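Local structure of protein involved in catabolism of external DNA (Legionella pneumophila subsp. pneumophila, 2OO3) at residues Y49-K54 / S94-Y99. The protein probably methylates the N6 atom of a specific adenine in 23S ribosomal RNA, using S-adenosyl-L-methionine as the methyl donor. Numbering follows the deposited sequence.
Sequences YDLKDK and STLSYY
Tyr49 and Tyr99 form the hydrogen-bonded pair of a two-stranded antiparallel ribbon, each backbone N giving its hydrogen to the other's carbonyl. Tyr99 N to Tyr49 O (2.8 Å) lies in the carbonyl plane, whereas Tyr49 N reaches Tyr99 O in a more bent bond (136° at the hydrogen). Tyr49 O also receives a CA-H...O contact from Tyr98 CA. Two residues further along, Leu51 N donates to Ser97 O at 2.9 Å, just past the strand ends. Between these bonds, Asp50 faces Tyr98 in a non-hydrogen-bonded pair: the Tyr98 ring lies over the Asp50 backbone, with Asp50 CA 3.8 Å from the ring centroid in a CH-pi contact. The Asp50 carboxylate, nearly parallel to that ring (16°), closes an Asx turn, OD1 accepting from Lys52 N at 2.8 Å from above the carboxylate plane. Lys52, bent at chi2 and chi3, returns to the partner segment, where NZ donates to Ser97 OG (2.8 Å). On the face of Tyr49 and Tyr99, Leu51 CD2 meets Tyr99 CB, while Leu51 CD1 touches Leu96 CG. Tyr99 OH is hydrogen-bonded to ND1 of His20, predicted to bind S-adenosyl-L-methionine, and to Tyr83 OH, while Asn91 OD1 accepts from Ser97 N and Asn91 ND2 donates to Tyr98 O. The ribbon is separate from the eight-stranded Rossmann-like sheet; Leu96 packs on helices 66-71 and 81-90, and Tyr99 links the ribbon to helix 14-30.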
ATOM      1  N   TYR A  49      -2.130  -9.868 -11.095  1.00  9.06           N
ATOM      2  CA  TYR A  49      -2.195  -9.119 -12.365  1.00  9.21           C
ATOM      3  C   TYR A  49      -1.346  -9.802 -13.402  1.00 10.29           C
ATOM      4  O   TYR A  49      -0.138 -10.021 -13.190  1.00 10.51           O
ATOM      5  CB  TYR A  49      -1.761  -7.643 -12.147  1.00  8.49           C
ATOM      6  CG  TYR A  49      -2.705  -7.004 -11.155  1.00  7.27           C
ATOM      7  CD1 TYR A  49      -3.895  -6.398 -11.590  1.00  9.05           C
ATOM      8  CD2 TYR A  49      -2.472  -7.084  -9.789  1.00  5.18           C
ATOM      9  CE1 TYR A  49      -4.799  -5.864 -10.703  1.00  7.44           C
ATOM     10  CE2 TYR A  49      -3.380  -6.551  -8.879  1.00  4.54           C
ATOM     11  CZ  TYR A  49      -4.550  -5.944  -9.357  1.00  8.05           C
ATOM     12  OH  TYR A  49      -5.473  -5.432  -8.481  1.00  8.41           O
ATOM     13  N   ASP A  50      -1.997 -10.185 -14.504  1.00 11.25           N
ATOM     14  CA  ASP A  50      -1.353 -10.791 -15.643  1.00 11.83           C
ATOM     15  C   ASP A  50      -0.805  -9.658 -16.477  1.00 13.40           C
ATOM     16  O   ASP A  50      -1.567  -8.855 -17.017  1.00 13.91           O
ATOM     17  CB  ASP A  50      -2.391 -11.582 -16.433  1.00 13.25           C
ATOM     18  CG  ASP A  50      -1.809 -12.290 -17.677  1.00 14.60           C
ATOM     19  OD1 ASP A  50      -0.634 -12.084 -18.055  1.00 14.79           O
ATOM     20  OD2 ASP A  50      -2.580 -13.068 -18.289  1.00 20.22           O
ATOM     21  N   LEU A  51       0.520  -9.578 -16.553  1.00 14.22           N
ATOM     22  CA  LEU A  51       1.205  -8.539 -17.287  1.00 16.76           C
ATOM     23  C   LEU A  51       1.247  -8.807 -18.805  1.00 20.02           C
ATOM     24  O   LEU A  51       1.668  -7.948 -19.579  1.00 21.09           O
ATOM     25  CB  LEU A  51       2.634  -8.409 -16.760  1.00 15.26           C
ATOM     26  CG  LEU A  51       2.803  -8.032 -15.285  1.00 12.15           C
ATOM     27  CD1 LEU A  51       4.288  -7.951 -15.034  1.00 10.90           C
ATOM     28  CD2 LEU A  51       2.078  -6.694 -14.890  1.00  7.75           C
ATOM     29  N   LYS A  52       0.802  -9.987 -19.216  1.00 23.60           N
ATOM     30  CA  LYS A  52       0.844 -10.387 -20.622  1.00 27.55           C
ATOM     31  C   LYS A  52      -0.510 -10.467 -21.304  1.00 30.09           C
ATOM     32  O   LYS A  52      -0.591 -10.891 -22.463  1.00 31.13           O
ATOM     33  CB  LYS A  52       1.579 -11.712 -20.761  1.00 26.81           C
ATOM     34  CG  LYS A  52       3.075 -11.521 -20.629  1.00 29.10           C
ATOM     35  CD  LYS A  52       3.741 -12.656 -19.880  1.00 33.28           C
ATOM     36  CE  LYS A  52       4.225 -13.767 -20.793  1.00 35.42           C
ATOM     37  NZ  LYS A  52       5.304 -14.600 -20.134  1.00 36.43           N
ATOM     38  N   ASP A  53      -1.581 -10.062 -20.625  1.00 32.93           N
ATOM     39  CA  ASP A  53      -2.882 -10.118 -21.289  1.00 36.07           C
ATOM     40  C   ASP A  53      -3.024  -8.954 -22.285  1.00 37.30           C
ATOM     41  O   ASP A  53      -2.133  -8.119 -22.391  1.00 37.50           O
ATOM     42  CB  ASP A  53      -4.039 -10.208 -20.285  1.00 36.42           C
ATOM     43  CG  ASP A  53      -4.216  -8.948 -19.467  1.00 39.40           C
ATOM     44  OD1 ASP A  53      -3.510  -7.942 -19.726  1.00 41.96           O
ATOM     45  OD2 ASP A  53      -5.082  -8.968 -18.561  1.00 43.00           O
ATOM     46  N   LYS A  54      -4.120  -8.916 -23.034  1.00 39.06           N
ATOM     47  CA  LYS A  54      -4.305  -7.849 -24.021  1.00 40.77           C
ATOM     48  C   LYS A  54      -5.143  -6.676 -23.500  1.00 40.82           C
ATOM     49  O   LYS A  54      -4.620  -5.785 -22.816  1.00 41.23           O
ATOM     50  CB  LYS A  54      -4.864  -8.417 -25.332  1.00 41.45           C
ATOM     51  CG  LYS A  54      -3.802  -9.163 -26.134  1.00 44.09           C
ATOM     52  CD  LYS A  54      -4.399 -10.018 -27.241  1.00 47.87           C
ATOM     53  CE  LYS A  54      -3.343 -10.978 -27.816  1.00 49.48           C
ATOM     54  NZ  LYS A  54      -3.796 -11.644 -29.082  1.00 49.94           N
ATOM     55  N   SER A  94      12.239 -16.302 -14.298  1.00 23.99           N
ATOM     56  CA  SER A  94      12.861 -14.990 -14.047  1.00 24.64           C
ATOM     57  C   SER A  94      12.268 -13.906 -14.922  1.00 24.66           C
ATOM     58  O   SER A  94      12.593 -12.735 -14.763  1.00 24.57           O
ATOM     59  CB  SER A  94      14.367 -15.055 -14.269  1.00 24.84           C
ATOM     60  OG  SER A  94      14.623 -15.462 -15.600  1.00 26.88           O
ATOM     61  N   THR A  95      11.408 -14.304 -15.859  1.00 24.46           N
ATOM     62  CA  THR A  95      10.674 -13.347 -16.683  1.00 24.28           C
ATOM     63  C   THR A  95       9.370 -12.943 -15.989  1.00 22.51           C
ATOM     64  O   THR A  95       8.593 -13.792 -15.539  1.00 21.90           O
ATOM     65  CB  THR A  95      10.363 -13.897 -18.116  1.00 25.31           C
ATOM     66  OG1 THR A  95      11.398 -14.812 -18.521  1.00 26.67           O
ATOM     67  CG2 THR A  95      10.312 -12.744 -19.096  1.00 26.96           C
ATOM     68  N   LEU A  96       9.142 -11.640 -15.898  1.00 21.15           N
ATOM     69  CA  LEU A  96       7.986 -11.122 -15.205  1.00 19.41           C
ATOM     70  C   LEU A  96       6.714 -11.334 -16.022  1.00 18.29           C
ATOM     71  O   LEU A  96       6.522 -10.707 -17.074  1.00 19.13           O
ATOM     72  CB  LEU A  96       8.220  -9.643 -14.943  1.00 19.87           C
ATOM     73  CG  LEU A  96       7.888  -9.012 -13.609  1.00 20.95           C
ATOM     74  CD1 LEU A  96       8.450  -9.814 -12.422  1.00 19.24           C
ATOM     75  CD2 LEU A  96       8.431  -7.578 -13.617  1.00 19.95           C
ATOM     76  N   SER A  97       5.852 -12.228 -15.554  1.00 15.51           N
ATOM     77  CA  SER A  97       4.610 -12.528 -16.238  1.00 14.40           C
ATOM     78  C   SER A  97       3.433 -12.030 -15.424  1.00 12.32           C
ATOM     79  O   SER A  97       2.433 -11.623 -16.005  1.00 10.16           O
ATOM     80  CB  SER A  97       4.428 -14.042 -16.442  1.00 15.46           C
ATOM     81  OG  SER A  97       5.399 -14.546 -17.355  1.00 18.46           O
ATOM     82  N   TYR A  98       3.583 -12.102 -14.092  1.00 10.48           N
ATOM     83  CA  TYR A  98       2.555 -11.715 -13.124  1.00  9.73           C
ATOM     84  C   TYR A  98       3.100 -10.716 -12.125  1.00  9.14           C
ATOM     85  O   TYR A  98       4.262 -10.817 -11.682  1.00  9.50           O
ATOM     86  CB  TYR A  98       2.001 -12.948 -12.382  1.00 10.46           C
ATOM     87  CG  TYR A  98       0.753 -13.491 -13.058  1.00 12.28           C
ATOM     88  CD1 TYR A  98      -0.514 -13.237 -12.534  1.00 12.52           C
ATOM     89  CD2 TYR A  98       0.845 -14.196 -14.272  1.00 14.07           C
ATOM     90  CE1 TYR A  98      -1.686 -13.730 -13.199  1.00 13.13           C
ATOM     91  CE2 TYR A  98      -0.308 -14.678 -14.938  1.00 14.60           C
ATOM     92  CZ  TYR A  98      -1.547 -14.439 -14.395  1.00 13.97           C
ATOM     93  OH  TYR A  98      -2.677 -14.903 -15.060  1.00 17.80           O
ATOM     94  N   TYR A  99       2.265  -9.755 -11.763  1.00  7.66           N
ATOM     95  CA  TYR A  99       2.555  -8.906 -10.611  1.00  6.26           C
ATOM     96  C   TYR A  99       1.490  -9.135  -9.509  1.00  6.42           C
ATOM     97  O   TYR A  99       0.293  -9.128  -9.812  1.00  5.89           O
ATOM     98  CB  TYR A  99       2.598  -7.413 -11.046  1.00  5.76           C
ATOM     99  CG  TYR A  99       3.035  -6.488  -9.924  1.00  5.31           C
ATOM    100  CD1 TYR A  99       4.370  -6.405  -9.562  1.00  4.67           C
ATOM    101  CD2 TYR A  99       2.104  -5.744  -9.201  1.00  4.78           C
ATOM    102  CE1 TYR A  99       4.779  -5.569  -8.536  1.00  5.58           C
ATOM    103  CE2 TYR A  99       2.497  -4.927  -8.141  1.00  4.84           C
ATOM    104  CZ  TYR A  99       3.849  -4.840  -7.837  1.00  5.14           C
ATOM    105  OH  TYR A  99       4.264  -4.085  -6.789  1.00  5.31           O
TER